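Long-range contacts in malate dehydrogenase (Picrophilus torridus, PDB 4BGV), which probably catalyses the reversible, NAD-dependent oxidation of (S)-malate to oxaloacetate, a step of the tricarboxylic acid cycle: residues Asp171-Phe175 against Tyr190-Ser194; Ser76-Val80 against Val242-Val246. All blocks are in the same frame, centred on the assembly; numbering follows the deposited sequence.

Contact 1 of 2, residues Asp171-Phe175 against Tyr190-Ser194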
loop_
_atom_site.group_PDB
_atom_site.type_symbol
_atom_site.label_atom_id
_atom_site.label_comp_id
_atom_site.label_asym_id
_atom_site.label_seq_id
_atom_site.Cartn_x
_atom_site.Cartn_y
_atom_site.Cartn_z
ATOM N N ASP A 171 -6.236 16.110 -4.280
ATOM C CA ASP A 171 -7.124 17.184 -3.851
ATOM C C ASP A 171 -7.913 17.839 -4.983
ATOM O O ASP A 171 -8.752 18.713 -4.739
ATOM C CB ASP A 171 -6.329 18.212 -3.051
ATOM C CG ASP A 171 -5.705 17.598 -1.799
ATOM O OD1 ASP A 171 -6.409 16.819 -1.115
ATOM O OD2 ASP A 171 -4.515 17.866 -1.512
ATOM N N VAL A 172 -7.662 17.414 -6.218
ATOM C CA VAL A 172 -8.435 17.935 -7.338
ATOM C C VAL A 172 -9.669 17.051 -7.564
ATOM O O VAL A 172 -9.590 15.821 -7.515
ATOM C CB VAL A 172 -7.610 18.025 -8.639
ATOM C CG1 VAL A 172 -8.472 18.569 -9.765
ATOM C CG2 VAL A 172 -6.405 18.940 -8.459
ATOM N N ASN A 173 -10.814 17.688 -7.773
ATOM C CA ASN A 173 -12.048 16.988 -8.081
ATOM C C ASN A 173 -12.618 17.533 -9.366
ATOM O O ASN A 173 -12.810 18.731 -9.490
ATOM C CB ASN A 173 -13.045 17.180 -6.955
ATOM C CG ASN A 173 -12.497 16.697 -5.627
ATOM O OD1 ASN A 173 -12.450 15.498 -5.380
ATOM N ND2 ASN A 173 -12.040 17.629 -4.783
ATOM N N ALA A 174 -12.880 16.658 -10.329
ATOM C CA ALA A 174 -13.357 17.094 -11.636
ATOM C C ALA A 174 -14.650 16.358 -11.976
ATOM O O ALA A 174 -14.668 15.131 -12.041
ATOM C CB ALA A 174 -12.294 16.819 -12.694
ATOM N N PHE A 175 -15.718 17.118 -12.188
ATOM C CA PHE A 175 -17.054 16.550 -12.327
ATOM C C PHE A 175 -17.440 16.417 -13.795
ATOM O O PHE A 175 -17.614 17.418 -14.489
ATOM C CB PHE A 175 -18.066 17.445 -11.595
ATOM C CG PHE A 175 -19.394 16.791 -11.368
ATOM C CD1 PHE A 175 -20.364 16.822 -12.344
ATOM C CD2 PHE A 175 -19.656 16.127 -10.190
ATOM C CE1 PHE A 175 -21.584 16.227 -12.152
ATOM C CE2 PHE A 175 -20.881 15.521 -9.988
ATOM C CZ PHE A 175 -21.842 15.571 -10.972
ATOM N N TYR A 190 -18.946 22.152 -10.190
ATOM C CA TYR A 190 -18.732 21.087 -9.213
ATOM C C TYR A 190 -17.287 20.602 -9.199
ATOM O O TYR A 190 -16.975 19.566 -8.608
ATOM C CB TYR A 190 -19.649 19.902 -9.486
ATOM C CG TYR A 190 -21.119 20.127 -9.182
ATOM C CD1 TYR A 190 -21.569 21.282 -8.540
ATOM C CD2 TYR A 190 -22.048 19.151 -9.494
ATOM C CE1 TYR A 190 -22.930 21.459 -8.257
ATOM C CE2 TYR A 190 -23.401 19.317 -9.216
ATOM C CZ TYR A 190 -23.831 20.460 -8.598
ATOM O OH TYR A 190 -25.176 20.588 -8.332
ATOM N N SER A 191 -16.415 21.322 -9.891
ATOM C CA SER A 191 -15.011 20.934 -9.974
ATOM C C SER A 191 -14.248 21.912 -9.115
ATOM O O SER A 191 -14.516 23.118 -9.148
ATOM C CB SER A 191 -14.512 20.984 -11.429
ATOM O OG SER A 191 -15.286 20.117 -12.250
ATOM N N ASN A 192 -13.305 21.400 -8.338
ATOM C CA ASN A 192 -12.689 22.210 -7.299
ATOM C C ASN A 192 -11.345 21.650 -6.853
ATOM O O ASN A 192 -10.988 20.508 -7.190
ATOM C CB ASN A 192 -13.626 22.274 -6.080
ATOM C CG ASN A 192 -13.895 20.899 -5.479
ATOM O OD1 ASN A 192 -13.049 20.334 -4.791
ATOM N ND2 ASN A 192 -15.081 20.361 -5.737
ATOM N N VAL A 193 -10.600 22.456 -6.095
ATOM C CA VAL A 193 -9.437 21.943 -5.380
ATOM C C VAL A 193 -9.740 22.030 -3.879
ATOM O O VAL A 193 -9.874 23.134 -3.325
ATOM C CB VAL A 193 -8.152 22.746 -5.670
ATOM C CG1 VAL A 193 -6.981 22.123 -4.920
ATOM C CG2 VAL A 193 -7.858 22.765 -7.168
ATOM N N SER A 194 -9.867 20.872 -3.239
ATOM C CA SER A 194 -10.240 20.798 -1.823
ATOM C C SER A 194 -11.460 21.672 -1.501
ATOM O O SER A 194 -11.513 22.298 -0.438
ATOM C CB SER A 194 -9.057 21.197 -0.926
ATOM O OG SER A 194 -7.961 20.320 -1.119
HETATM O O HOH W 1 -8.891 17.366 -0.502
#
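N173 and N192 face each other across two antiparallel strands and bond through backbone and side chain alike. From CB of N173, 3.8 Å from OD1 of N192, the side chain runs on to CG, which faces the same oxygen at 3.8 Å. CG is anti to the carbonyl carbon (chi1 -58°), an orientation that brings the amide across to the other strand, where ND2 gives a hydrogen bond of 2.9 Å to OD1 of N192. The bond is bent and approaches tilted from the acceptor's carbonyl plane, and the two amides are turned 45° against each other. OD1 of N192 also takes the backbone N-H of G195, so two donors fix the rotation of this amide. The backbones of N173 and N192 exchange two hydrogen bonds, each 2.9 Å from N to O. This is the open end of the beta hairpin formed by strands 172-178 and 184-193 in the alpha/beta C-terminal domain, and V172 and V193 form the neighbouring non-hydrogen-bonded pair on the other face. At one end the rings of F175 and Y190 make a T-shaped stack: CD2 of Y190 stands 3.7 Å above the centre of the F175 ring, with the planes at 86°. OG of S191 accepts the N-H of F175 almost straight and also bonds to the carbonyl of F187. At the other end the N-H of S194 bonds to O of D171, and a water donates to OD1 of D171 and OG of S194. OG of S194 is also hydrogen-bonded to O of V252, and OD2 of D171 forms a salt bridge with R251 and takes the backbone N-H of V252, all of the second subunit.

Contact 2 of 2, residues Ser76-Val80 against Val242-Val246; sequences SDVIV and VESIV
V78 pushes its two methyls into different parts of helix 232-246. CG2 lies 3.7 Å from CG2 of I245 and 3.8 Å from CG2 of V246, while CG1 meets CG1 of V242 one turn earlier. With CG1 anti to the backbone N (chi1 173°), the fork of V78 opens toward both turns. Farther along the strand, CG2 of V80 touches CG2 of V242 at 3.7 Å, the two side chains crossing at about a right angle. Just before V78, the carboxylate of D77 reaches the helix, tentatively, since the residue has two conformers: in the one given, OD2 comes within 3.5 Å of CA of V246, and a water donates to OD2 at 2.6 Å and to O of I245 at 2.9 Å. The next shell is the Rossmann sheet. Strands 4-8 and 119-122 hold 78-81 between them; I5 touches V80 and V242, and V121 touches V78 and I245. In the same conformer K119 forms a salt bridge with OD1 of D77. Between 76-80 and 242-246 the direct contact is thus mainly apolar, with no direct hydrogen bond, and in the given D77 conformer a water makes the polar bridge.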
loop_
_atom_site.group_PDB
_atom_site.type_symbol
_atom_site.label_atom_id
_atom_site.label_comp_id
_atom_site.label_asym_id
_atom_site.label_seq_id
_atom_site.Cartn_x
_atom_site.Cartn_y
_atom_site.Cartn_z
ATOM N N SER A 76 -17.828 -15.987 -10.711
ATOM C CA SER A 76 -17.185 -14.679 -10.734
ATOM C C SER A 76 -18.098 -13.644 -10.083
ATOM O O SER A 76 -19.282 -13.572 -10.397
ATOM C CB SER A 76 -16.885 -14.243 -12.180
ATOM O OG SER A 76 -15.876 -15.056 -12.781
ATOM N N ASP A 77 -17.560 -12.845 -9.170
ATOM C CA ASP A 77 -18.347 -11.770 -8.585
ATOM C C ASP A 77 -18.508 -10.647 -9.606
ATOM O O ASP A 77 -19.574 -10.038 -9.702
ATOM C CB ASP A 77 -17.684 -11.238 -7.317
ATOM C CG ASP A 77 -18.569 -10.260 -6.566
ATOM O OD1 ASP A 77 -19.775 -10.547 -6.401
ATOM O OD2 ASP A 77 -18.058 -9.204 -6.140
ATOM N N VAL A 78 -17.438 -10.382 -10.358
ATOM C CA VAL A 78 -17.426 -9.354 -11.390
ATOM C C VAL A 78 -16.786 -9.912 -12.648
ATOM O O VAL A 78 -15.810 -10.654 -12.577
ATOM C CB VAL A 78 -16.653 -8.091 -10.934
ATOM C CG1 VAL A 78 -16.510 -7.084 -12.082
ATOM C CG2 VAL A 78 -17.362 -7.456 -9.735
ATOM N N ILE A 79 -17.375 -9.581 -13.795
ATOM C CA ILE A 79 -16.760 -9.844 -15.089
ATOM C C ILE A 79 -16.495 -8.504 -15.776
ATOM O O ILE A 79 -17.389 -7.664 -15.880
ATOM C CB ILE A 79 -17.699 -10.673 -15.979
ATOM C CG1 ILE A 79 -17.992 -12.013 -15.300
ATOM C CG2 ILE A 79 -17.101 -10.877 -17.391
ATOM C CD1 ILE A 79 -19.027 -12.863 -16.037
ATOM N N VAL A 80 -15.264 -8.312 -16.229
ATOM C CA VAL A 80 -14.864 -7.091 -16.908
ATOM C C VAL A 80 -14.783 -7.396 -18.403
ATOM O O VAL A 80 -14.015 -8.268 -18.824
ATOM C CB VAL A 80 -13.469 -6.626 -16.416
ATOM C CG1 VAL A 80 -13.086 -5.314 -17.082
ATOM C CG2 VAL A 80 -13.459 -6.482 -14.895
ATOM N N VAL A 242 -14.308 -1.853 -10.271
ATOM C CA VAL A 242 -14.422 -3.269 -9.921
ATOM C C VAL A 242 -14.281 -3.494 -8.403
ATOM O O VAL A 242 -15.067 -4.233 -7.783
ATOM C CB VAL A 242 -13.352 -4.105 -10.652
ATOM C CG1 VAL A 242 -13.382 -5.570 -10.173
ATOM C CG2 VAL A 242 -13.540 -4.003 -12.181
ATOM N N GLU A 243 -13.289 -2.851 -7.795
ATOM C CA GLU A 243 -13.055 -3.077 -6.366
ATOM C C GLU A 243 -14.196 -2.485 -5.522
ATOM O O GLU A 243 -14.477 -2.973 -4.419
ATOM C CB GLU A 243 -11.681 -2.527 -5.935
ATOM C CG GLU A 243 -11.644 -1.024 -5.807
ATOM C CD GLU A 243 -10.253 -0.483 -5.518
ATOM O OE1 GLU A 243 -9.272 -1.259 -5.575
ATOM O OE2 GLU A 243 -10.151 0.721 -5.231
ATOM N N SER A 244 -14.869 -1.450 -6.024
ATOM C CA SER A 244 -16.002 -0.900 -5.277
ATOM C C SER A 244 -17.137 -1.921 -5.209
ATOM O O SER A 244 -17.875 -1.980 -4.222
ATOM C CB SER A 244 -16.512 0.423 -5.877
ATOM O OG SER A 244 -17.422 1.071 -4.982
ATOM N N ILE A 245 -17.300 -2.712 -6.262
ATOM C CA ILE A 245 -18.290 -3.804 -6.214
ATOM C C ILE A 245 -17.835 -4.934 -5.288
ATOM O O ILE A 245 -18.546 -5.318 -4.334
ATOM C CB ILE A 245 -18.549 -4.403 -7.615
ATOM C CG1 ILE A 245 -19.050 -3.320 -8.567
ATOM C CG2 ILE A 245 -19.587 -5.545 -7.532
ATOM C CD1 ILE A 245 -19.224 -3.792 -9.998
ATOM N N VAL A 246 -16.650 -5.469 -5.574
ATOM C CA VAL A 246 -16.112 -6.616 -4.838
ATOM C C VAL A 246 -16.021 -6.344 -3.343
ATOM O O VAL A 246 -16.397 -7.183 -2.509
ATOM C CB VAL A 246 -14.725 -7.029 -5.393
ATOM C CG1 VAL A 246 -14.050 -8.059 -4.501
ATOM C CG2 VAL A 246 -14.880 -7.567 -6.818
HETATM O O HOH W 2 -19.681 -7.934 -4.510
#

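Contact 1 lies wholly within the C-terminal domain, whereas contact 2 joins that domain to the NAD-binding one. Their centres are 27 Å apart and their nearest atoms about 15 Å, so they do not touch. Each lies near a different probable binding residue. In contact 1 the side chain of A174 is about 8 Å from that of R156, a likely substrate-binding residue. In contact 2 the side chain of V80 comes within about 4 Å of that of V123 and about 6 Å from G14, both likely NAD sites. Only contact 1 is touched by another subunit; the backbone N of R251 is hydrogen-bonded to OG of S244 in segment 242-246, while NE of R251 of the second subunit forms a salt bridge with D171.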